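Local coordinates for GCN5-related N-acetyltransferase (Anabaena variabilis, PDB 2OZG), which binds coenzyme A and, as a member of the GNAT family, probably transfers acetyl groups, possibly to aminoglycosides, at residues V139-T144 with I256-W261; G214-T219 with L229-W234; Q75-A80 with L297-Y302; G69-G74 with Q174-H179. One frame throughout, in Å; residues are numbered along the deposited sequence.

The four contacts form two close pairs, joined where contact 2 touches contact 4, W234 O packing 3.5 Å from Q174 NE2. Contacts 1 and 2, with centres about 12 Å apart, share neighbouring strands: T260 O and I231 N are 2.8 Å apart, probably hydrogen-bonded. Contacts 3 and 4, centres about 9 Å apart, are joined likewise through V77 N and Q70 O at 2.8 Å. Between contacts 1 and 3 the centres lie about 34 Å apart, on opposite sides of the chain's centre. Coenzyme A comes nearest contact 1, where the I256 side chain is about 7 Å from a bound molecule. The strand of contact 3 runs on to coenzyme-binding V85 and I87.

Contact 1: residues V139-T144 with I256-W261; sequences VWEIPT and IDKVTW
W140 lays its CB on the indole of W261 where two antiparallel strands, 132-143 and 258-263, pair within a GNAT-type sheet. That CB sits over the face of the W261 six-membered ring, 3.3 Å from its centroid, while the two indoles, nearly parallel but slid apart, barely overlap. W261 CG takes the position between backbone N and carbonyl carbon (chi1 75°), which swings the ring back across the partner strand until CZ3 reaches I142 CG2 at 3.8 Å. With an alanine here, W140 CB and I142 CG2 would probably lose the indole that both pack on. On the sheet face of E141 and T260 the long K258 chain suits a reach across strands. Its CB and CG run past I142 O, at 4.1 and 3.9 Å; CD then nears E141 OE2, a bend at chi3 (-76°) brings CE to 3.1 Å from that oxygen, and NZ closes a salt bridge to OE2 at 2.7 Å, on the syn side but 34° out of the carboxylate plane. E141 OE1 pairs with R281, so one carboxylate serves two cations. Next to P143, T144 OG1 donates to I256 O at 2.7 Å, from above the carbonyl plane.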
# COMPACT_ATOMS: atom_id res chain seq x y z
N VAL A 139 0.61 17.53 -13.90
CA VAL A 139 -0.13 17.72 -12.68
C VAL A 139 0.85 17.63 -11.52
O VAL A 139 1.54 16.64 -11.35
CB VAL A 139 -1.25 16.66 -12.49
CG1 VAL A 139 -1.95 16.91 -11.18
CG2 VAL A 139 -2.26 16.80 -13.61
N TRP A 140 0.94 18.74 -10.80
CA TRP A 140 1.77 18.87 -9.64
C TRP A 140 0.96 18.67 -8.38
O TRP A 140 -0.21 18.96 -8.38
CB TRP A 140 2.36 20.28 -9.59
CG TRP A 140 3.45 20.46 -10.59
CD1 TRP A 140 3.29 20.78 -11.89
CD2 TRP A 140 4.86 20.30 -10.37
NE1 TRP A 140 4.52 20.85 -12.49
CE2 TRP A 140 5.50 20.57 -11.58
CE3 TRP A 140 5.63 20.00 -9.26
CZ2 TRP A 140 6.90 20.51 -11.74
CZ3 TRP A 140 7.04 19.96 -9.40
CH2 TRP A 140 7.64 20.22 -10.65
N GLU A 141 1.60 18.23 -7.31
CA GLU A 141 0.89 18.12 -6.05
C GLU A 141 1.78 18.59 -4.95
O GLU A 141 3.00 18.51 -5.09
CB GLU A 141 0.50 16.66 -5.75
CG GLU A 141 1.62 15.77 -5.36
CD GLU A 141 1.09 14.41 -4.91
OE1 GLU A 141 0.51 13.73 -5.77
OE2 GLU A 141 1.26 14.03 -3.71
N ILE A 142 1.19 19.03 -3.85
CA ILE A 142 1.98 19.49 -2.72
C ILE A 142 1.21 19.44 -1.43
O ILE A 142 -0.01 19.72 -1.41
CB ILE A 142 2.42 20.94 -3.00
CG1 ILE A 142 3.38 21.45 -1.94
CG2 ILE A 142 1.21 21.91 -3.05
CD1 ILE A 142 3.98 22.80 -2.29
N PRO A 143 1.90 19.08 -0.31
CA PRO A 143 1.23 19.19 0.98
C PRO A 143 1.01 20.66 1.36
O PRO A 143 1.95 21.49 1.31
CB PRO A 143 2.13 18.43 1.94
CG PRO A 143 3.48 18.27 1.25
CD PRO A 143 3.26 18.50 -0.21
N THR A 144 -0.23 20.98 1.74
CA THR A 144 -0.62 22.34 2.02
C THR A 144 0.23 22.95 3.12
O THR A 144 0.59 24.11 3.05
CB THR A 144 -2.11 22.43 2.42
OG1 THR A 144 -2.92 21.58 1.60
CG2 THR A 144 -2.64 23.82 2.25
N ILE A 256 -7.27 21.20 4.36
CA ILE A 256 -6.86 20.48 3.14
C ILE A 256 -5.47 19.88 3.32
O ILE A 256 -4.54 20.59 3.51
CB ILE A 256 -6.81 21.46 1.99
CG1 ILE A 256 -8.20 22.06 1.69
CG2 ILE A 256 -6.22 20.84 0.71
CD1 ILE A 256 -9.23 20.98 1.32
N ASP A 257 -5.32 18.58 3.12
CA ASP A 257 -4.01 17.91 3.22
C ASP A 257 -3.09 18.14 2.00
O ASP A 257 -1.90 18.36 2.16
CB ASP A 257 -4.23 16.40 3.32
CG ASP A 257 -5.05 16.00 4.54
OD1 ASP A 257 -4.80 16.58 5.61
OD2 ASP A 257 -5.96 15.14 4.41
N LYS A 258 -3.65 18.09 0.81
CA LYS A 258 -2.87 18.17 -0.43
C LYS A 258 -3.53 19.06 -1.46
O LYS A 258 -4.77 19.06 -1.56
CB LYS A 258 -2.80 16.73 -0.96
CG LYS A 258 -2.04 16.48 -2.16
CD LYS A 258 -1.93 14.96 -2.46
CE LYS A 258 -0.90 14.27 -1.55
NZ LYS A 258 -0.57 12.89 -2.04
N VAL A 259 -2.71 19.79 -2.23
CA VAL A 259 -3.20 20.61 -3.31
C VAL A 259 -2.55 20.15 -4.60
O VAL A 259 -1.32 19.83 -4.63
CB VAL A 259 -2.85 22.11 -3.14
CG1 VAL A 259 -3.30 22.90 -4.37
CG2 VAL A 259 -3.47 22.69 -1.88
N THR A 260 -3.35 20.10 -5.67
CA THR A 260 -2.83 19.84 -7.01
C THR A 260 -3.16 20.98 -7.96
O THR A 260 -4.16 21.69 -7.80
CB THR A 260 -3.43 18.56 -7.65
OG1 THR A 260 -4.83 18.77 -7.90
CG2 THR A 260 -3.27 17.37 -6.77
N TRP A 261 -2.26 21.19 -8.91
CA TRP A 261 -2.48 22.16 -9.98
C TRP A 261 -1.77 21.69 -11.24
O TRP A 261 -0.77 20.92 -11.17
CB TRP A 261 -2.01 23.56 -9.58
CG TRP A 261 -0.54 23.78 -9.57
CD1 TRP A 261 0.15 24.52 -10.47
CD2 TRP A 261 0.46 23.32 -8.60
NE1 TRP A 261 1.49 24.53 -10.15
CE2 TRP A 261 1.70 23.78 -9.04
CE3 TRP A 261 0.41 22.53 -7.44
CZ2 TRP A 261 2.90 23.55 -8.32
CZ3 TRP A 261 1.57 22.27 -6.77
CH2 TRP A 261 2.78 22.77 -7.20
O HOH W 1 0.21 10.86 -4.57

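Contact 2: residues G214-T219 with L229-W234; sequences GYIIFT and LRIRDW
Y215 and D233 meet with ring and carboxylate planes 78° apart: the phenol OH donates to D233 OD2 at 2.7 Å, arriving from above the carboxylate plane, while OD2 itself lies in the plane of the tyrosine ring. D233 CG is anti to the backbone N (chi1 -169°), which carries the carboxylate across to that hydroxyl. R184 forms a salt bridge with the same OD2, so this buried acid has both a hydroxyl and a cation to satisfy it. Beside them I217 CD1 runs alongside D233 CB, pointing the same way. A classic bulge lies here in the antiparallel hairpin of strands 211-222 and 227-236, for R232 and D233 both face I217. The I217 O accepts R232 N at 2.8 Å and D233 N only weakly, at 3.4 Å. At the bulge, R232 crosses T219 at about a right angle, its NH2 3.5 Å from T219 CG2, and NH1 bonds to the carbonyls of L192 and R194; a water in the guanidinium plane links R232 NE, T219 OG1 and R230 O. The opposite face is oily: F218 crosses L229, with CD1 3.6 Å from L229 CG, and I216 CG2 meets I231 CG2 at 3.9 Å. Helix 239-250 packs against this apolar face through F245, F248 and I249, helix 165-177 touches Y215 and I217, and strand 258-263 continues the sheet beyond 227-236.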
# COMPACT_ATOMS: atom_id res chain seq x y z
N GLY A 214 -5.26 37.98 -11.68
CA GLY A 214 -5.22 36.56 -11.83
C GLY A 214 -6.46 35.96 -11.25
O GLY A 214 -7.35 36.68 -10.78
N TYR A 215 -6.52 34.62 -11.27
CA TYR A 215 -7.67 33.94 -10.75
C TYR A 215 -7.34 32.48 -10.40
O TYR A 215 -6.24 31.96 -10.75
CB TYR A 215 -8.86 34.08 -11.74
CG TYR A 215 -8.74 33.32 -13.06
CD1 TYR A 215 -8.88 31.95 -13.09
CD2 TYR A 215 -8.59 33.98 -14.28
CE1 TYR A 215 -8.76 31.22 -14.31
CE2 TYR A 215 -8.53 33.28 -15.47
CZ TYR A 215 -8.61 31.90 -15.49
OH TYR A 215 -8.58 31.26 -16.73
N ILE A 216 -8.23 31.86 -9.62
CA ILE A 216 -8.10 30.43 -9.29
C ILE A 216 -9.48 29.80 -9.34
O ILE A 216 -10.45 30.35 -8.78
CB ILE A 216 -7.51 30.18 -7.88
CG1 ILE A 216 -6.33 31.10 -7.60
CG2 ILE A 216 -7.14 28.72 -7.71
CD1 ILE A 216 -5.72 30.96 -6.18
N ILE A 217 -9.55 28.64 -10.00
CA ILE A 217 -10.76 27.83 -10.11
C ILE A 217 -10.43 26.44 -9.57
O ILE A 217 -9.47 25.82 -10.05
CB ILE A 217 -11.24 27.68 -11.54
CG1 ILE A 217 -11.48 29.04 -12.16
CG2 ILE A 217 -12.55 26.84 -11.52
CD1 ILE A 217 -11.73 29.00 -13.65
N PHE A 218 -11.24 25.96 -8.62
CA PHE A 218 -10.94 24.73 -7.95
C PHE A 218 -12.12 24.01 -7.38
O PHE A 218 -13.25 24.54 -7.28
CB PHE A 218 -9.84 25.00 -6.92
CG PHE A 218 -10.31 25.80 -5.69
CD1 PHE A 218 -10.88 25.14 -4.61
CD2 PHE A 218 -10.19 27.18 -5.63
CE1 PHE A 218 -11.35 25.83 -3.50
CE2 PHE A 218 -10.61 27.87 -4.48
CZ PHE A 218 -11.18 27.17 -3.42
N THR A 219 -11.88 22.75 -7.05
CA THR A 219 -12.84 21.91 -6.35
C THR A 219 -12.12 21.32 -5.13
O THR A 219 -10.88 21.40 -5.02
CB THR A 219 -13.38 20.72 -7.21
OG1 THR A 219 -12.28 19.92 -7.67
CG2 THR A 219 -14.19 21.19 -8.40
N LEU A 229 -7.55 19.58 -2.63
CA LEU A 229 -8.07 20.72 -3.32
C LEU A 229 -7.47 20.62 -4.68
O LEU A 229 -6.23 20.62 -4.84
CB LEU A 229 -7.68 21.99 -2.58
CG LEU A 229 -8.21 23.30 -3.16
CD1 LEU A 229 -8.34 24.37 -2.05
CD2 LEU A 229 -7.43 23.84 -4.32
N ARG A 230 -8.31 20.51 -5.69
CA ARG A 230 -7.79 20.33 -7.07
C ARG A 230 -8.00 21.62 -7.86
O ARG A 230 -9.14 21.99 -8.16
CB ARG A 230 -8.52 19.18 -7.76
CG ARG A 230 -8.55 17.86 -6.97
CD ARG A 230 -9.27 16.76 -7.79
NE ARG A 230 -9.44 15.52 -7.03
CZ ARG A 230 -8.54 14.53 -7.03
NH1 ARG A 230 -7.39 14.66 -7.65
NH2 ARG A 230 -8.76 13.42 -6.33
N ILE A 231 -6.91 22.33 -8.18
CA ILE A 231 -6.97 23.53 -8.95
C ILE A 231 -7.09 23.15 -10.43
O ILE A 231 -6.17 22.57 -10.99
CB ILE A 231 -5.75 24.43 -8.71
CG1 ILE A 231 -5.69 24.90 -7.24
CG2 ILE A 231 -5.79 25.64 -9.62
CD1 ILE A 231 -4.40 25.61 -6.83
N ARG A 232 -8.20 23.49 -11.08
CA ARG A 232 -8.36 23.11 -12.50
C ARG A 232 -7.94 24.19 -13.46
O ARG A 232 -7.64 23.88 -14.60
CB ARG A 232 -9.77 22.67 -12.82
CG ARG A 232 -10.84 23.58 -12.34
CD ARG A 232 -12.28 23.10 -12.66
NE ARG A 232 -12.63 21.83 -12.03
CZ ARG A 232 -13.78 21.19 -12.27
NH1 ARG A 232 -14.67 21.69 -13.12
NH2 ARG A 232 -14.05 20.06 -11.69
N ASP A 233 -7.88 25.45 -13.03
CA ASP A 233 -7.40 26.50 -13.91
C ASP A 233 -6.94 27.63 -13.00
O ASP A 233 -7.46 27.80 -11.92
CB ASP A 233 -8.53 26.97 -14.84
CG ASP A 233 -8.05 27.86 -15.97
OD1 ASP A 233 -6.83 27.81 -16.31
OD2 ASP A 233 -8.93 28.57 -16.55
N TRP A 234 -5.91 28.34 -13.42
CA TRP A 234 -5.43 29.46 -12.66
C TRP A 234 -4.75 30.40 -13.64
O TRP A 234 -4.28 29.95 -14.70
CB TRP A 234 -4.44 29.02 -11.55
CG TRP A 234 -3.24 28.20 -12.11
CD1 TRP A 234 -3.19 26.87 -12.23
CD2 TRP A 234 -1.99 28.69 -12.61
NE1 TRP A 234 -2.01 26.50 -12.76
CE2 TRP A 234 -1.26 27.60 -13.04
CE3 TRP A 234 -1.45 29.96 -12.81
CZ2 TRP A 234 -0.01 27.72 -13.60
CZ3 TRP A 234 -0.25 30.09 -13.37
CH2 TRP A 234 0.48 28.98 -13.79
O HOH W 2 -10.86 20.67 -10.00

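Contact 3: residues Q75-A80 with L297-Y302; sequences QRVPMA and LEARGY. With ACT (acetate ion), chain B.
V77 and A299 touch through aliphatic carbons, and the flat groups of the two segments take their partners at edges. The R76 guanidinium has an acetate, probably from the crystallisation liquor, at its edge, the carboxylate carbon in its plane but the acetate tilted steeply against it: NH1 donates to acetate O at 3.0 Å and NH2 more weakly to OXT at 3.2 Å, while NE forms a salt bridge with D183. The Y302 ring has L297 O at its edge, and its OH donates to that carbonyl at 2.7 Å. V77 CG1, anti to the backbone N (chi1 -176°), reaches A299 CB at 3.9 Å, and CG2 lies near A299 O. Short, branched and buried, valine suits a strand facing a helix end, where alanine allows close approach. Q75 CG, set beside its backbone N (chi1 -65°), rests 3.5 Å from G301 N and CA, and the bend at chi2 then leads the amide away; a side chain on G301 would be cramped by that methylene. One water donates to both R76 O and A299 O. The arrangement is a domain interface: the strand 75-87 of the first GNAT domain against the end of helix 293-299, in the sterol carrier protein-like region.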
# COMPACT_ATOMS: atom_id res chain seq x y z
N GLN A 75 1.40 34.41 -31.23
CA GLN A 75 0.44 34.62 -32.29
C GLN A 75 -0.57 33.51 -32.20
O GLN A 75 -0.23 32.37 -31.87
CB GLN A 75 1.14 34.55 -33.63
CG GLN A 75 2.17 35.67 -33.87
CD GLN A 75 1.56 37.05 -33.86
OE1 GLN A 75 0.53 37.30 -34.51
NE2 GLN A 75 2.17 37.94 -33.12
N ARG A 76 -1.82 33.82 -32.47
CA ARG A 76 -2.84 32.80 -32.45
C ARG A 76 -2.84 32.07 -33.79
O ARG A 76 -3.09 32.67 -34.82
CB ARG A 76 -4.21 33.41 -32.26
CG ARG A 76 -5.30 32.39 -32.11
CD ARG A 76 -6.62 33.08 -32.46
NE ARG A 76 -7.79 32.21 -32.33
CZ ARG A 76 -8.32 31.48 -33.31
NH1 ARG A 76 -7.85 31.51 -34.54
NH2 ARG A 76 -9.40 30.76 -33.06
N VAL A 77 -2.60 30.76 -33.76
CA VAL A 77 -2.65 29.95 -34.95
C VAL A 77 -3.95 29.15 -34.90
O VAL A 77 -4.22 28.49 -33.88
CB VAL A 77 -1.49 28.97 -34.93
CG1 VAL A 77 -1.44 28.17 -36.20
CG2 VAL A 77 -0.16 29.72 -34.67
N PRO A 78 -4.80 29.24 -35.94
CA PRO A 78 -6.00 28.40 -35.95
C PRO A 78 -5.63 26.94 -35.76
O PRO A 78 -4.67 26.46 -36.36
CB PRO A 78 -6.60 28.63 -37.32
CG PRO A 78 -6.10 29.97 -37.76
CD PRO A 78 -4.74 30.09 -37.14
N MSE A 79 -6.40 26.25 -34.94
CA MSE A 79 -6.08 24.88 -34.52
C MSE A 79 -7.32 24.08 -34.34
O MSE A 79 -8.31 24.60 -33.80
CB MSE A 79 -5.37 24.96 -33.18
CG MSE A 79 -4.65 23.72 -32.66
SE MSE A 79 -5.88 22.66 -31.63
CE MSE A 79 -5.41 23.32 -29.98
N ALA A 80 -7.30 22.83 -34.82
CA ALA A 80 -8.43 21.94 -34.63
C ALA A 80 -8.07 20.84 -33.61
O ALA A 80 -7.18 20.02 -33.85
CB ALA A 80 -8.88 21.36 -35.94
N LEU A 297 3.57 27.64 -40.50
CA LEU A 297 4.79 28.41 -40.32
C LEU A 297 4.55 29.93 -40.42
O LEU A 297 5.15 30.69 -39.65
CB LEU A 297 5.86 27.98 -41.31
CG LEU A 297 6.42 26.59 -41.01
CD1 LEU A 297 7.25 26.05 -42.18
CD2 LEU A 297 7.20 26.60 -39.69
N GLU A 298 3.67 30.36 -41.33
CA GLU A 298 3.37 31.78 -41.48
C GLU A 298 2.50 32.33 -40.37
O GLU A 298 2.53 33.52 -40.08
CB GLU A 298 2.75 32.07 -42.86
CG GLU A 298 3.73 31.80 -44.01
CD GLU A 298 3.22 32.23 -45.34
OE1 GLU A 298 1.98 32.29 -45.47
OE2 GLU A 298 4.09 32.51 -46.23
N ALA A 299 1.73 31.47 -39.70
CA ALA A 299 0.87 31.95 -38.64
C ALA A 299 1.54 32.09 -37.29
O ALA A 299 1.08 32.85 -36.45
CB ALA A 299 -0.33 31.03 -38.53
N ARG A 300 2.66 31.39 -37.10
CA ARG A 300 3.39 31.36 -35.83
C ARG A 300 4.19 32.63 -35.60
O ARG A 300 4.58 33.27 -36.57
CB ARG A 300 4.42 30.22 -35.94
CG ARG A 300 5.08 29.76 -34.67
CD ARG A 300 6.20 28.87 -35.04
NE ARG A 300 6.87 28.21 -33.93
CZ ARG A 300 7.81 28.74 -33.18
NH1 ARG A 300 8.15 30.01 -33.33
NH2 ARG A 300 8.39 28.02 -32.25
N GLY A 301 4.40 33.01 -34.34
CA GLY A 301 5.33 34.08 -34.01
C GLY A 301 6.75 33.53 -33.93
O GLY A 301 6.95 32.35 -33.60
N TYR A 302 7.74 34.40 -34.18
CA TYR A 302 9.15 34.04 -34.12
C TYR A 302 9.87 35.00 -33.21
O TYR A 302 9.44 36.15 -33.04
CB TYR A 302 9.74 34.04 -35.53
CG TYR A 302 9.14 32.93 -36.37
CD1 TYR A 302 9.62 31.66 -36.29
CD2 TYR A 302 7.98 33.14 -37.11
CE1 TYR A 302 9.04 30.62 -37.00
CE2 TYR A 302 7.37 32.11 -37.79
CZ TYR A 302 7.92 30.86 -37.75
OH TYR A 302 7.37 29.80 -38.42
C ACT B . -10.61 29.21 -35.90
O ACT B . -9.89 30.18 -36.35
OXT ACT B . -11.56 29.50 -35.11
CH3 ACT B . -10.37 27.76 -36.26
O HOH W 3 -1.16 34.16 -36.52

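Contact 4: residues G69-G74 with Q174-H179; sequences GQWWGG and QAQLTH
W71 lies against the C-terminal part of helix 165-177, presenting one face of its indole to the backbone and CB atoms of A175 and Q176, and this is the tightly packed part of the contact. A175 CB approaches W71 CD1 to 3.5 Å, a small residue that lets the broad ring come close. Further along the ring, Q176 CA and CB stand over the face and CG reaches CZ3 at 3.6 Å. A serine in place of W71 would probably leave A175 CB and Q176 CG with no ring to pack against beside the helix. A second tight spot joins W72 and H179 in a T-shaped stack: the W72 edge, led by CE3, points at the imidazole face, with planes at 88°. H179 CG is anti to the backbone N (chi1 -166°), which brings ND1 in front of G73 N; that N-H donates at 3.0 Å almost in the ring plane. A third tight spot is polar. Bent at chi2 (-82°), Q176 turns its amide perpendicular to the W71 ring and donates from NE2 to a lone pair of G74 O at 2.9 Å, with a nearly straight bond; a CB on G74 would collide with that NE2. The looser, wetter side is the turn itself, where both glycines have positive phi, G73 is exposed, and a water bridges G74 N and Q176 O. Because ND1 of H179 accepts a hydrogen bond from G73 N and so carries no proton, the imidazole is probably neutral, with its hydrogen on NE2, which bonds to S358 OG.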
# COMPACT_ATOMS: atom_id res chain seq x y z
N GLY A 69 -8.02 27.86 -31.40
CA GLY A 69 -6.73 28.43 -31.69
C GLY A 69 -5.73 27.98 -30.67
O GLY A 69 -6.11 27.47 -29.58
N GLN A 70 -4.47 28.20 -31.00
CA GLN A 70 -3.36 27.87 -30.10
C GLN A 70 -2.32 28.98 -30.22
O GLN A 70 -2.01 29.43 -31.33
CB GLN A 70 -2.72 26.53 -30.49
CG GLN A 70 -1.97 25.92 -29.36
CD GLN A 70 -1.58 24.52 -29.57
OE1 GLN A 70 -1.43 24.06 -30.70
NE2 GLN A 70 -1.29 23.82 -28.44
N TRP A 71 -1.79 29.42 -29.08
CA TRP A 71 -0.80 30.50 -29.07
C TRP A 71 0.66 30.01 -29.23
O TRP A 71 1.19 29.37 -28.33
CB TRP A 71 -0.99 31.33 -27.81
CG TRP A 71 -2.33 32.00 -27.72
CD1 TRP A 71 -3.43 31.50 -27.08
CD2 TRP A 71 -2.73 33.27 -28.27
NE1 TRP A 71 -4.47 32.35 -27.20
CE2 TRP A 71 -4.09 33.44 -27.93
CE3 TRP A 71 -2.09 34.27 -28.98
CZ2 TRP A 71 -4.81 34.61 -28.26
CZ3 TRP A 71 -2.81 35.38 -29.37
CH2 TRP A 71 -4.14 35.55 -29.00
N TRP A 72 1.29 30.31 -30.37
CA TRP A 72 2.68 29.90 -30.66
C TRP A 72 3.47 31.18 -30.96
O TRP A 72 3.12 31.93 -31.89
CB TRP A 72 2.76 28.93 -31.86
CG TRP A 72 2.04 27.59 -31.62
CD1 TRP A 72 0.80 27.18 -32.11
CD2 TRP A 72 2.48 26.57 -30.73
NE1 TRP A 72 0.52 25.90 -31.63
CE2 TRP A 72 1.54 25.53 -30.78
CE3 TRP A 72 3.66 26.41 -29.96
CZ2 TRP A 72 1.71 24.37 -30.04
CZ3 TRP A 72 3.80 25.31 -29.21
CH2 TRP A 72 2.84 24.29 -29.24
N GLY A 73 4.52 31.41 -30.19
CA GLY A 73 5.34 32.56 -30.29
C GLY A 73 4.50 33.84 -30.17
O GLY A 73 4.80 34.84 -30.78
N GLY A 74 3.42 33.75 -29.42
CA GLY A 74 2.57 34.89 -29.16
C GLY A 74 1.58 35.26 -30.22
O GLY A 74 0.99 36.33 -30.13
N GLN A 174 -2.63 35.47 -20.23
CA GLN A 174 -1.66 34.39 -19.94
C GLN A 174 -1.47 33.47 -21.18
O GLN A 174 -0.38 32.95 -21.44
CB GLN A 174 -2.17 33.60 -18.71
CG GLN A 174 -1.30 32.43 -18.36
CD GLN A 174 -1.37 32.02 -16.89
OE1 GLN A 174 -1.27 32.88 -16.01
NE2 GLN A 174 -1.48 30.69 -16.63
N ALA A 175 -2.54 33.28 -21.94
CA ALA A 175 -2.54 32.39 -23.12
C ALA A 175 -1.59 32.95 -24.14
O ALA A 175 -0.67 32.29 -24.63
CB ALA A 175 -3.99 32.29 -23.76
N GLN A 176 -1.77 34.23 -24.42
CA GLN A 176 -0.96 34.88 -25.45
C GLN A 176 0.50 34.83 -25.08
O GLN A 176 1.35 34.75 -25.96
CB GLN A 176 -1.47 36.29 -25.69
CG GLN A 176 -0.82 37.01 -26.90
CD GLN A 176 0.53 37.63 -26.58
OE1 GLN A 176 0.74 38.14 -25.49
NE2 GLN A 176 1.43 37.64 -27.57
N LEU A 177 0.79 34.81 -23.77
CA LEU A 177 2.18 34.78 -23.23
C LEU A 177 2.79 33.42 -23.04
O LEU A 177 4.01 33.30 -22.81
CB LEU A 177 2.23 35.50 -21.87
CG LEU A 177 1.96 36.99 -21.90
CD1 LEU A 177 1.82 37.54 -20.51
CD2 LEU A 177 3.03 37.73 -22.66
N THR A 178 1.98 32.37 -23.17
CA THR A 178 2.42 31.02 -22.92
C THR A 178 2.40 30.20 -24.21
O THR A 178 1.34 29.97 -24.83
CB THR A 178 1.51 30.38 -21.86
OG1 THR A 178 1.28 31.32 -20.76
CG2 THR A 178 2.14 29.12 -21.35
N HIS A 179 3.59 29.81 -24.62
CA HIS A 179 3.86 29.05 -25.86
C HIS A 179 3.18 27.69 -25.70
O HIS A 179 3.48 26.91 -24.74
CB HIS A 179 5.38 28.97 -26.01
CG HIS A 179 5.90 28.51 -27.34
ND1 HIS A 179 5.62 29.16 -28.53
CD2 HIS A 179 6.83 27.56 -27.65
CE1 HIS A 179 6.29 28.59 -29.51
NE2 HIS A 179 7.03 27.62 -29.01
O HOH W 4 2.39 32.18 -27.13